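Local coordinates for protein glycosyl hydrolase (Rhizobium leguminosarum bv. trifolii, PDB 5NDX) that probably hydrolyses O-glycosidic bonds as a family 39 glycoside hydrolase, being the bacterial orthologue of human alpha-L-iduronidase, at residues S28-L33 with Y62-A67; R57-Y62 with T143-D148; N161-C166 with R193-H198. The protein carries 2 engineered substitutions. One frame throughout, in Å; residues are numbered along the deposited sequence.

From the N terminus, the chain leaves strand 24-27 and enters 28-33, then runs through helix 36-45 and strand 55-58 to reach 62-67; there interaction 1 closes a loop that takes in one helix and the strand after it. Interaction 2 opens at 57-62, before that loop is closed, so the two cross and share Tyr-62. It reaches across to 143-148, beyond strand 140-142. Interaction 3 follows in series and joins helices 155-171 and 190-200 on the outside of the TIM barrel. Interactions 1 and 2 touch where Ala-30 packs on the backbone of His-59 and Tyr-60. Interactions 2 and 3 meet where Thr-143 and Thr-144 approach Tyr-163 and Tyr-162. The series thus runs from loops through pocket to outer helices.

Interaction 1 (S28-L33 with Y62-A67); sequences SPAELL and YNLLSA. Unlike the reference sequence in segment 62-67: Leu-65 (reference Val).
Leu-64 reaches across to two residues of the facing turn and touches each with a different methyl branch. Its CD1 lies 3.9 Å from Ala-30 CB, a plain apolar contact. The other branch is turned to the acidic neighbour: Leu-64 CD2 sits 3.9 Å from Glu-31 CG, and the carboxylate end of the same chain passes over that methyl as the two side chains slide past each other in opposite directions. Glu-31 can do this because its chain bends at chi2 (81°) instead of running out straight, which lays the carboxylate beside the second segment. Its OE2 comes within 4.1 Å of Asn-63 CB, a brush against the aliphatic root of that residue. The amide beyond is engaged with another loop, where Asn-63 OD1 is hydrogen-bonded to Asn-99 N.

Short 3-10 turns set these groups in place. One is held by Leu-33 N bonding to Ala-30 O at 2.9 Å, the other by Leu-65 N bonding to Tyr-62 O at 3.0 Å. Leu-33 and Leu-64 both rest on Ala-81 of helix 76-87, giving the two turns a common floor. In the beta/alpha barrel these are the loops that follow neighbouring strands 24-27 and 55-58, so the contact joins two consecutive beta-alpha connections.

No hydrogen bond spans the two segments. Dispersion between one leucine, one methyl group and the bent glutamate chain, carboxylate included, carries the contact; it imposes no bond direction of its own, so its fit probably rests on shape.

Interaction 2 (R57-Y62 with T143-D148); sequences RVHYLY and TTNQAD. Engineered in segment 143-148: Gln-146 (natural residue Glu). With 8U8 ((2~{R},3~{S},4~{S},5~{R},6~{S})-6-(4-methyl-2-oxidanylidene-chromen-7-yl)oxy-3,4,5-tris(oxidanyl)oxane-2-carboxylic acid), chain M.
Arg-57 and Asn-145 both carry CG anti to the backbone N, with chi1 of 179° and -173°, and these extended starts send the two side chains toward each other; the arginine then bends at chi3 to bring its guanidinium round. The setting is the TIM barrel of family 39, at the ends of strands 55-58 and 140-142, where the sugar-binding pocket opens. Arg-57 NH2 donates to Asn-145 OD1 at 2.7 Å. The bond is short but not straight, and the donor stands above the carbonyl plane instead of on a lone pair. The amide is thereby held by its oxygen, which directs its nitrogen to the ligand. Arg-57 is itself fixed by salt bridges to Glu-142, Glu-95, Asp-264 and Glu-265, a cluster of acids that would be expected to keep it charged.

His-59 crosses the same amide at a slant, ring and amide planes turned 36° apart, with its CE1 3.2 Å from Asn-145 CG. Its NE2 points to hydroxyl O3 of the bound 8U8, donating at 3.1 Å in a nearly straight bond, with O3 at the ring's edge. ND1, the other ring nitrogen, is hydrogen-bonded to Glu-95, a second-shell residue that fixes the ring's rotation. Asn-145 ND2 gives O3 a second bond at 3.0 Å, so strand ends that are not neighbours in the barrel grip one hydroxyl.

Gln-146, engineered in place of the glutamate predicted to be the proton donor, is poorly ordered; in the model its NE2 adds a third bond to 8U8 O3 at 3.1 Å, to be read with caution. That same NE2 lies 2.9 Å from O2 of 8U8, the glycosidic oxygen between the sugar and the coumarin ring.

Interaction 3 (N161-C166 with R193-H198); sequences NYYDAC and RALMAH
Tyr-163 meets Leu-195 along the near half of its side chain, and the leucine uses one methyl for all of it. At the root, Tyr-163 CB is 4.0 Å from Leu-195 CD2. The closest approach comes at the first ring atom, Tyr-163 CG to Leu-195 CD2 at 3.7 Å, and the next ring atom, CD1, follows at 3.9 Å from that methyl. The methyl thus lies over one face of the ring, offset toward the rim, in a CH-pi contact with Leu-195 CD2 4.0 Å from the centroid. Because CG of the tyrosine stands anti to the backbone N (chi1 -170°), the ring projects toward helix 190-200. CD1 also packs on Thr-143; at the tip OH is hydrogen-bonded to Arg-213 O.

One residue on, Asp-164 lies beside the His-198 ring, modelled too close for the detail of that approach to be trusted; the firm part is OD2, hydrogen-bonded to Cys-205 N. With an alanine here, Cys-205 N would probably lose its acceptor and a gap would open beside the imidazole.

The contact joins two consecutive outer helices of the barrel, 155-171 and 190-200, linked through strand 179-184. Helix 155-171 also leans on helix 110-131 through Ala-165, and Met-196 carries the packing on to helix 235-252.

Interaction 1 (S28-L33 with Y62-A67)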
loop_
_atom_site.group_PDB
_atom_site.type_symbol
_atom_site.label_atom_id
_atom_site.label_comp_id
_atom_site.label_asym_id
_atom_site.label_seq_id
_atom_site.Cartn_x
_atom_site.Cartn_y
_atom_site.Cartn_z
ATOM N N SER A 28 -13.518 0.582 1.910
ATOM C CA SER A 28 -14.929 0.587 1.633
ATOM C C SER A 28 -15.553 1.661 2.539
ATOM O O SER A 28 -15.061 1.861 3.643
ATOM C CB SER A 28 -15.527 -0.775 1.947
ATOM O OG SER A 28 -16.805 -0.823 1.387
ATOM N N PRO A 29 -16.593 2.377 2.106
ATOM C CA PRO A 29 -17.161 2.343 0.770
ATOM C C PRO A 29 -16.599 3.442 -0.110
ATOM O O PRO A 29 -15.855 4.334 0.348
ATOM C CB PRO A 29 -18.659 2.618 1.043
ATOM C CG PRO A 29 -18.599 3.674 2.099
ATOM C CD PRO A 29 -17.459 3.169 3.016
ATOM N N ALA A 30 -17.021 3.397 -1.367
ATOM C CA ALA A 30 -16.527 4.288 -2.412
ATOM C C ALA A 30 -16.769 5.758 -2.132
ATOM O O ALA A 30 -15.987 6.607 -2.566
ATOM C CB ALA A 30 -17.144 3.903 -3.748
ATOM N N GLU A 31 -17.820 6.055 -1.381
ATOM C CA GLU A 31 -18.147 7.437 -1.015
ATOM C C GLU A 31 -17.020 8.136 -0.269
ATOM O O GLU A 31 -16.913 9.365 -0.358
ATOM C CB GLU A 31 -19.416 7.498 -0.133
ATOM C CG GLU A 31 -20.717 7.288 -0.885
ATOM C CD GLU A 31 -21.059 5.824 -1.167
ATOM O OE1 GLU A 31 -20.305 4.911 -0.742
ATOM O OE2 GLU A 31 -22.103 5.584 -1.836
ATOM N N LEU A 32 -16.168 7.395 0.453
ATOM C CA LEU A 32 -15.005 8.038 1.104
ATOM C C LEU A 32 -14.132 8.743 0.134
ATOM O O LEU A 32 -13.501 9.729 0.510
ATOM C CB LEU A 32 -14.164 7.050 1.922
ATOM C CG LEU A 32 -14.871 6.415 3.099
ATOM C CD1 LEU A 32 -13.888 5.485 3.788
ATOM C CD2 LEU A 32 -15.428 7.461 4.050
ATOM N N LEU A 33 -14.123 8.327 -1.137
ATOM C CA LEU A 33 -13.299 9.030 -2.137
ATOM C C LEU A 33 -13.736 10.487 -2.357
ATOM O O LEU A 33 -12.967 11.293 -2.838
ATOM C CB LEU A 33 -13.304 8.304 -3.480
ATOM C CG LEU A 33 -12.503 7.028 -3.584
ATOM C CD1 LEU A 33 -12.883 6.155 -4.765
ATOM C CD2 LEU A 33 -11.016 7.369 -3.694
ATOM N N TYR A 62 -19.965 1.309 -8.123
ATOM C CA TYR A 62 -21.248 1.556 -8.834
ATOM C C TYR A 62 -22.397 2.109 -7.954
ATOM O O TYR A 62 -23.358 2.652 -8.503
ATOM C CB TYR A 62 -21.697 0.309 -9.589
ATOM C CG TYR A 62 -20.936 0.001 -10.880
ATOM C CD1 TYR A 62 -20.496 1.018 -11.731
ATOM C CD2 TYR A 62 -20.669 -1.322 -11.255
ATOM C CE1 TYR A 62 -19.856 0.746 -12.942
ATOM C CE2 TYR A 62 -20.010 -1.614 -12.450
ATOM C CZ TYR A 62 -19.615 -0.568 -13.299
ATOM O OH TYR A 62 -19.015 -0.808 -14.513
ATOM N N ASN A 63 -22.286 2.051 -6.619
ATOM C CA ASN A 63 -23.224 2.801 -5.749
ATOM C C ASN A 63 -23.067 4.291 -5.901
ATOM O O ASN A 63 -23.928 5.009 -5.481
ATOM C CB ASN A 63 -23.085 2.435 -4.265
ATOM C CG ASN A 63 -23.598 1.036 -3.961
ATOM O OD1 ASN A 63 -24.224 0.383 -4.791
ATOM N ND2 ASN A 63 -23.321 0.573 -2.775
ATOM N N LEU A 64 -21.964 4.755 -6.480
ATOM C CA LEU A 64 -21.809 6.156 -6.807
ATOM C C LEU A 64 -22.685 6.592 -8.001
ATOM O O LEU A 64 -22.901 7.779 -8.181
ATOM C CB LEU A 64 -20.339 6.492 -7.117
ATOM C CG LEU A 64 -19.376 6.313 -5.928
ATOM C CD1 LEU A 64 -17.950 6.682 -6.290
ATOM C CD2 LEU A 64 -19.856 7.070 -4.676
ATOM N N LEU A 65 -23.142 5.651 -8.816
ATOM C CA LEU A 65 -24.001 5.976 -9.950
ATOM C C LEU A 65 -25.452 6.037 -9.502
ATOM O O LEU A 65 -25.830 5.437 -8.517
ATOM C CB LEU A 65 -23.862 4.916 -11.039
ATOM C CG LEU A 65 -22.518 4.781 -11.761
ATOM C CD1 LEU A 65 -22.689 3.828 -12.914
ATOM C CD2 LEU A 65 -21.992 6.114 -12.235
ATOM N N SER A 66 -26.266 6.757 -10.250
ATOM C CA SER A 66 -27.724 6.644 -10.084
ATOM C C SER A 66 -28.384 6.678 -11.465
ATOM O O SER A 66 -27.804 7.205 -12.431
ATOM C CB SER A 66 -28.266 7.722 -9.123
ATOM O OG SER A 66 -27.914 8.982 -9.630
ATOM N N ALA A 67 -29.539 6.017 -11.564
ATOM C CA ALA A 67 -30.319 5.968 -12.819
ATOM C C ALA A 67 -30.814 7.356 -13.110
ATOM O O ALA A 67 -31.436 7.968 -12.250
ATOM C CB ALA A 67 -31.520 5.047 -12.694
#

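Interaction 2 (R57-Y62 with T143-D148)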
loop_
_atom_site.group_PDB
_atom_site.type_symbol
_atom_site.label_atom_id
_atom_site.label_comp_id
_atom_site.label_asym_id
_atom_site.label_seq_id
_atom_site.Cartn_x
_atom_site.Cartn_y
_atom_site.Cartn_z
ATOM N N ARG A 57 -8.235 -0.656 -4.384
ATOM C CA ARG A 57 -9.321 -1.601 -4.555
ATOM C C ARG A 57 -10.456 -1.087 -3.673
ATOM O O ARG A 57 -10.467 -1.293 -2.452
ATOM C CB ARG A 57 -8.902 -3.000 -4.164
ATOM C CG ARG A 57 -10.000 -4.051 -4.291
ATOM C CD ARG A 57 -9.449 -5.484 -4.260
ATOM N NE ARG A 57 -10.209 -6.252 -3.305
ATOM C CZ ARG A 57 -11.236 -7.036 -3.556
ATOM N NH1 ARG A 57 -11.667 -7.235 -4.771
ATOM N NH2 ARG A 57 -11.844 -7.623 -2.569
ATOM N N VAL A 58 -11.351 -0.325 -4.274
ATOM C CA VAL A 58 -12.401 0.358 -3.511
ATOM C C VAL A 58 -13.771 -0.304 -3.789
ATOM O O VAL A 58 -14.194 -0.380 -4.970
ATOM C CB VAL A 58 -12.462 1.848 -3.879
ATOM C CG1 VAL A 58 -13.588 2.525 -3.130
ATOM C CG2 VAL A 58 -11.121 2.562 -3.619
ATOM N N HIS A 59 -14.458 -0.722 -2.717
ATOM C CA HIS A 59 -15.743 -1.425 -2.828
ATOM C C HIS A 59 -16.893 -0.506 -3.227
ATOM O O HIS A 59 -16.969 0.640 -2.767
ATOM C CB HIS A 59 -16.187 -2.038 -1.483
ATOM C CG HIS A 59 -15.471 -3.278 -1.068
ATOM N ND1 HIS A 59 -14.696 -4.032 -1.923
ATOM C CD2 HIS A 59 -15.497 -3.954 0.114
ATOM C CE1 HIS A 59 -14.237 -5.095 -1.283
ATOM N NE2 HIS A 59 -14.699 -5.064 -0.041
ATOM N N TYR A 60 -17.806 -1.037 -4.021
ATOM C CA TYR A 60 -19.089 -0.375 -4.359
ATOM C C TYR A 60 -18.922 0.903 -5.175
ATOM O O TYR A 60 -19.658 1.868 -4.984
ATOM C CB TYR A 60 -19.882 -0.067 -3.080
ATOM C CG TYR A 60 -20.192 -1.277 -2.232
ATOM C CD1 TYR A 60 -21.091 -2.237 -2.700
ATOM C CD2 TYR A 60 -19.655 -1.441 -0.961
ATOM C CE1 TYR A 60 -21.444 -3.342 -1.940
ATOM C CE2 TYR A 60 -19.992 -2.553 -0.178
ATOM C CZ TYR A 60 -20.890 -3.499 -0.691
ATOM O OH TYR A 60 -21.254 -4.619 -0.001
ATOM N N LEU A 61 -17.977 0.912 -6.121
ATOM C CA LEU A 61 -17.871 2.049 -7.025
ATOM C C LEU A 61 -19.218 2.339 -7.738
ATOM O O LEU A 61 -19.577 3.494 -7.890
ATOM C CB LEU A 61 -16.734 1.858 -8.041
ATOM C CG LEU A 61 -15.343 2.099 -7.423
ATOM C CD1 LEU A 61 -14.287 1.511 -8.330
ATOM C CD2 LEU A 61 -15.119 3.575 -7.159
ATOM N N TYR A 62 -19.965 1.309 -8.123
ATOM C CA TYR A 62 -21.248 1.556 -8.834
ATOM C C TYR A 62 -22.397 2.109 -7.954
ATOM O O TYR A 62 -23.358 2.652 -8.503
ATOM C CB TYR A 62 -21.697 0.309 -9.589
ATOM C CG TYR A 62 -20.936 0.001 -10.880
ATOM C CD1 TYR A 62 -20.496 1.018 -11.731
ATOM C CD2 TYR A 62 -20.669 -1.322 -11.255
ATOM C CE1 TYR A 62 -19.856 0.746 -12.942
ATOM C CE2 TYR A 62 -20.010 -1.614 -12.450
ATOM C CZ TYR A 62 -19.615 -0.568 -13.299
ATOM O OH TYR A 62 -19.015 -0.808 -14.513
ATOM N N THR A 143 -14.437 -9.205 -10.413
ATOM C CA THR A 143 -15.782 -9.484 -9.904
ATOM C C THR A 143 -16.023 -8.847 -8.539
ATOM O O THR A 143 -15.097 -8.550 -7.758
ATOM C CB THR A 143 -16.010 -10.960 -9.587
ATOM O OG1 THR A 143 -15.005 -11.363 -8.636
ATOM C CG2 THR A 143 -15.967 -11.791 -10.814
ATOM N N THR A 144 -17.314 -8.722 -8.281
ATOM C CA THR A 144 -17.892 -8.150 -7.093
ATOM C C THR A 144 -17.401 -8.981 -5.971
ATOM O O THR A 144 -17.294 -10.225 -6.054
ATOM C CB THR A 144 -19.481 -8.170 -7.150
ATOM O OG1 THR A 144 -20.053 -7.118 -6.362
ATOM C CG2 THR A 144 -20.056 -9.529 -6.720
ATOM N N ASN A 145 -17.170 -8.264 -4.899
ATOM C CA ASN A 145 -16.476 -8.784 -3.753
ATOM C C ASN A 145 -17.272 -9.941 -3.117
ATOM O O ASN A 145 -18.520 -10.065 -3.289
ATOM C CB ASN A 145 -16.253 -7.657 -2.742
ATOM C CG ASN A 145 -15.386 -8.088 -1.577
ATOM O OD1 ASN A 145 -14.247 -8.567 -1.769
ATOM N ND2 ASN A 145 -15.945 -7.976 -0.354
ATOM N N GLN A 146 -16.512 -10.791 -2.422
ATOM C CA GLN A 146 -17.009 -11.999 -1.847
ATOM C C GLN A 146 -17.920 -12.601 -2.911
ATOM O O GLN A 146 -17.439 -13.031 -3.970
ATOM C CB GLN A 146 -17.706 -11.736 -0.496
ATOM C CG GLN A 146 -16.795 -11.871 0.720
ATOM C CD GLN A 146 -16.402 -10.545 1.378
ATOM O OE1 GLN A 146 -17.260 -9.726 1.720
ATOM N NE2 GLN A 146 -15.106 -10.349 1.588
ATOM N N ALA A 147 -19.220 -12.473 -2.691
ATOM C CA ALA A 147 -20.210 -13.368 -3.247
ATOM C C ALA A 147 -20.402 -14.709 -2.467
ATOM O O ALA A 147 -21.426 -15.380 -2.627
ATOM C CB ALA A 147 -20.031 -13.589 -4.744
ATOM N N ASP A 148 -19.452 -15.074 -1.609
ATOM C CA ASP A 148 -19.607 -16.200 -0.677
ATOM C C ASP A 148 -19.651 -15.644 0.765
ATOM O O ASP A 148 -18.853 -16.029 1.612
ATOM C CB ASP A 148 -18.486 -17.228 -0.902
ATOM C CG ASP A 148 -17.180 -16.725 -0.503
ATOM O OD1 ASP A 148 -16.957 -15.519 -0.512
ATOM O OD2 ASP A 148 -16.345 -17.521 -0.208
HETATM C C15 8U8 M . -19.086 -11.903 6.620
HETATM C C13 8U8 M . -17.885 -12.529 6.216
HETATM C C14 8U8 M . -17.827 -13.925 6.219
HETATM C C16 8U8 M . -16.672 -14.585 5.790
HETATM O O9 8U8 M . -16.684 -15.813 5.851
HETATM O O8 8U8 M . -15.559 -13.882 5.372
HETATM C C11 8U8 M . -15.621 -12.516 5.247
HETATM C C10 8U8 M . -14.529 -11.840 4.690
HETATM C C12 8U8 M . -16.782 -11.821 5.681
HETATM C C7 8U8 M . -16.810 -10.425 5.503
HETATM C C8 8U8 M . -15.719 -9.754 4.941
HETATM C C9 8U8 M . -14.565 -10.449 4.541
HETATM O O2 8U8 M . -13.478 -9.836 3.950
HETATM C C5 8U8 M . -13.110 -8.416 4.152
HETATM O O1 8U8 M . -13.131 -8.130 5.558
HETATM C C1 8U8 M . -13.149 -6.813 5.955
HETATM C C6 8U8 M . -12.291 -6.831 7.087
HETATM O O7 8U8 M . -12.492 -5.963 7.929
HETATM O O6 8U8 M . -11.425 -7.687 7.096
HETATM C C2 8U8 M . -12.521 -5.772 4.979
HETATM O O5 8U8 M . -11.083 -5.855 5.073
HETATM C C3 8U8 M . -13.036 -5.917 3.480
HETATM O O4 8U8 M . -13.801 -4.814 3.139
HETATM C C4 8U8 M . -13.848 -7.235 3.273
HETATM O O3 8U8 M . -13.989 -7.466 1.812
#

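Interaction 3 (N161-C166 with R193-H198)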
loop_
_atom_site.group_PDB
_atom_site.type_symbol
_atom_site.label_atom_id
_atom_site.label_comp_id
_atom_site.label_asym_id
_atom_site.label_seq_id
_atom_site.Cartn_x
_atom_site.Cartn_y
_atom_site.Cartn_z
ATOM N N ASN A 161 -23.720 -15.817 -14.477
ATOM C CA ASN A 161 -24.257 -14.914 -15.522
ATOM C C ASN A 161 -23.708 -13.485 -15.377
ATOM O O ASN A 161 -23.492 -12.788 -16.358
ATOM C CB ASN A 161 -25.783 -14.764 -15.409
ATOM C CG ASN A 161 -26.559 -16.022 -15.748
ATOM O OD1 ASN A 161 -26.078 -16.955 -16.400
ATOM N ND2 ASN A 161 -27.802 -16.017 -15.325
ATOM N N TYR A 162 -23.637 -13.038 -14.132
ATOM C CA TYR A 162 -22.982 -11.776 -13.765
ATOM C C TYR A 162 -21.535 -11.710 -14.298
ATOM O O TYR A 162 -21.158 -10.712 -14.932
ATOM C CB TYR A 162 -23.088 -11.556 -12.248
ATOM C CG TYR A 162 -22.025 -10.643 -11.680
ATOM C CD1 TYR A 162 -22.135 -9.245 -11.775
ATOM C CD2 TYR A 162 -20.913 -11.173 -11.062
ATOM C CE1 TYR A 162 -21.149 -8.414 -11.259
ATOM C CE2 TYR A 162 -19.926 -10.360 -10.548
ATOM C CZ TYR A 162 -20.038 -8.983 -10.677
ATOM O OH TYR A 162 -19.037 -8.225 -10.156
ATOM N N TYR A 163 -20.761 -12.776 -14.091
ATOM C CA TYR A 163 -19.380 -12.886 -14.637
ATOM C C TYR A 163 -19.385 -12.753 -16.168
ATOM O O TYR A 163 -18.641 -11.946 -16.762
ATOM C CB TYR A 163 -18.689 -14.201 -14.196
ATOM C CG TYR A 163 -17.235 -14.201 -14.551
ATOM C CD1 TYR A 163 -16.304 -13.571 -13.720
ATOM C CD2 TYR A 163 -16.802 -14.688 -15.763
ATOM C CE1 TYR A 163 -14.975 -13.469 -14.074
ATOM C CE2 TYR A 163 -15.488 -14.603 -16.133
ATOM C CZ TYR A 163 -14.559 -13.984 -15.279
ATOM O OH TYR A 163 -13.234 -13.858 -15.642
ATOM N N ASP A 164 -20.284 -13.505 -16.805
ATOM C CA ASP A 164 -20.476 -13.460 -18.264
ATOM C C ASP A 164 -20.723 -12.066 -18.769
ATOM O O ASP A 164 -20.198 -11.679 -19.792
ATOM C CB ASP A 164 -21.671 -14.340 -18.685
ATOM C CG ASP A 164 -21.428 -15.820 -18.471
ATOM O OD1 ASP A 164 -20.268 -16.246 -18.558
ATOM O OD2 ASP A 164 -22.412 -16.574 -18.236
ATOM N N ALA A 165 -21.553 -11.336 -18.037
ATOM C CA ALA A 165 -21.951 -9.968 -18.392
ATOM C C ALA A 165 -20.786 -8.989 -18.227
ATOM O O ALA A 165 -20.572 -8.111 -19.091
ATOM C CB ALA A 165 -23.124 -9.543 -17.518
ATOM N N CYS A 166 -20.052 -9.126 -17.106
ATOM C CA CYS A 166 -18.795 -8.369 -16.932
ATOM C C CYS A 166 -17.855 -8.567 -18.118
ATOM O O CYS A 166 -17.381 -7.595 -18.673
ATOM C CB CYS A 166 -18.060 -8.784 -15.651
ATOM S SG CYS A 166 -18.944 -8.313 -14.182
ATOM N N ARG A 193 -15.495 -22.569 -6.447
ATOM C CA ARG A 193 -15.485 -23.802 -7.247
ATOM C C ARG A 193 -16.357 -23.684 -8.460
ATOM O O ARG A 193 -15.955 -24.094 -9.552
ATOM C CB ARG A 193 -15.899 -25.004 -6.410
ATOM C CG ARG A 193 -14.822 -25.367 -5.407
ATOM C CD ARG A 193 -15.078 -26.694 -4.690
ATOM N NE ARG A 193 -15.741 -26.438 -3.427
ATOM C CZ ARG A 193 -17.012 -26.693 -3.111
ATOM N NH1 ARG A 193 -17.452 -26.363 -1.898
ATOM N NH2 ARG A 193 -17.853 -27.265 -3.959
ATOM N N ALA A 194 -17.513 -23.060 -8.281
ATOM C CA ALA A 194 -18.431 -22.844 -9.399
ATOM C C ALA A 194 -17.852 -21.958 -10.489
ATOM O O ALA A 194 -18.039 -22.234 -11.679
ATOM C CB ALA A 194 -19.744 -22.270 -8.896
ATOM N N LEU A 195 -17.128 -20.895 -10.130
ATOM C CA LEU A 195 -16.642 -19.980 -11.171
ATOM C C LEU A 195 -15.525 -20.646 -11.963
ATOM O O LEU A 195 -15.392 -20.472 -13.174
ATOM C CB LEU A 195 -16.179 -18.666 -10.564
ATOM C CG LEU A 195 -16.042 -17.360 -11.382
ATOM C CD1 LEU A 195 -14.609 -16.879 -11.521
ATOM C CD2 LEU A 195 -16.741 -17.326 -12.724
ATOM N N MET A 196 -14.709 -21.405 -11.254
ATOM C CA MET A 196 -13.622 -22.128 -11.874
ATOM C C MET A 196 -14.164 -23.171 -12.868
ATOM O O MET A 196 -13.651 -23.263 -13.979
ATOM C CB MET A 196 -12.762 -22.795 -10.791
ATOM C CG MET A 196 -12.078 -21.792 -9.826
ATOM S SD MET A 196 -11.436 -20.254 -10.543
ATOM C CE MET A 196 -9.945 -20.961 -11.008
ATOM N N ALA A 197 -15.186 -23.934 -12.450
ATOM C CA ALA A 197 -15.878 -24.879 -13.351
ATOM C C ALA A 197 -16.437 -24.137 -14.566
ATOM O O ALA A 197 -16.158 -24.502 -15.706
ATOM C CB ALA A 197 -16.993 -25.630 -12.614
ATOM N N HIS A 198 -17.157 -23.049 -14.306
ATOM C CA HIS A 198 -17.696 -22.221 -15.386
ATOM C C HIS A 198 -16.667 -21.689 -16.355
ATOM O O HIS A 198 -16.909 -21.671 -17.566
ATOM C CB HIS A 198 -18.489 -21.065 -14.800
ATOM C CG HIS A 198 -19.289 -20.316 -15.805
ATOM N ND1 HIS A 198 -18.966 -19.042 -16.197
ATOM C CD2 HIS A 198 -20.401 -20.657 -16.503
ATOM C CE1 HIS A 198 -19.832 -18.632 -17.101
ATOM N NE2 HIS A 198 -20.715 -19.592 -17.306
#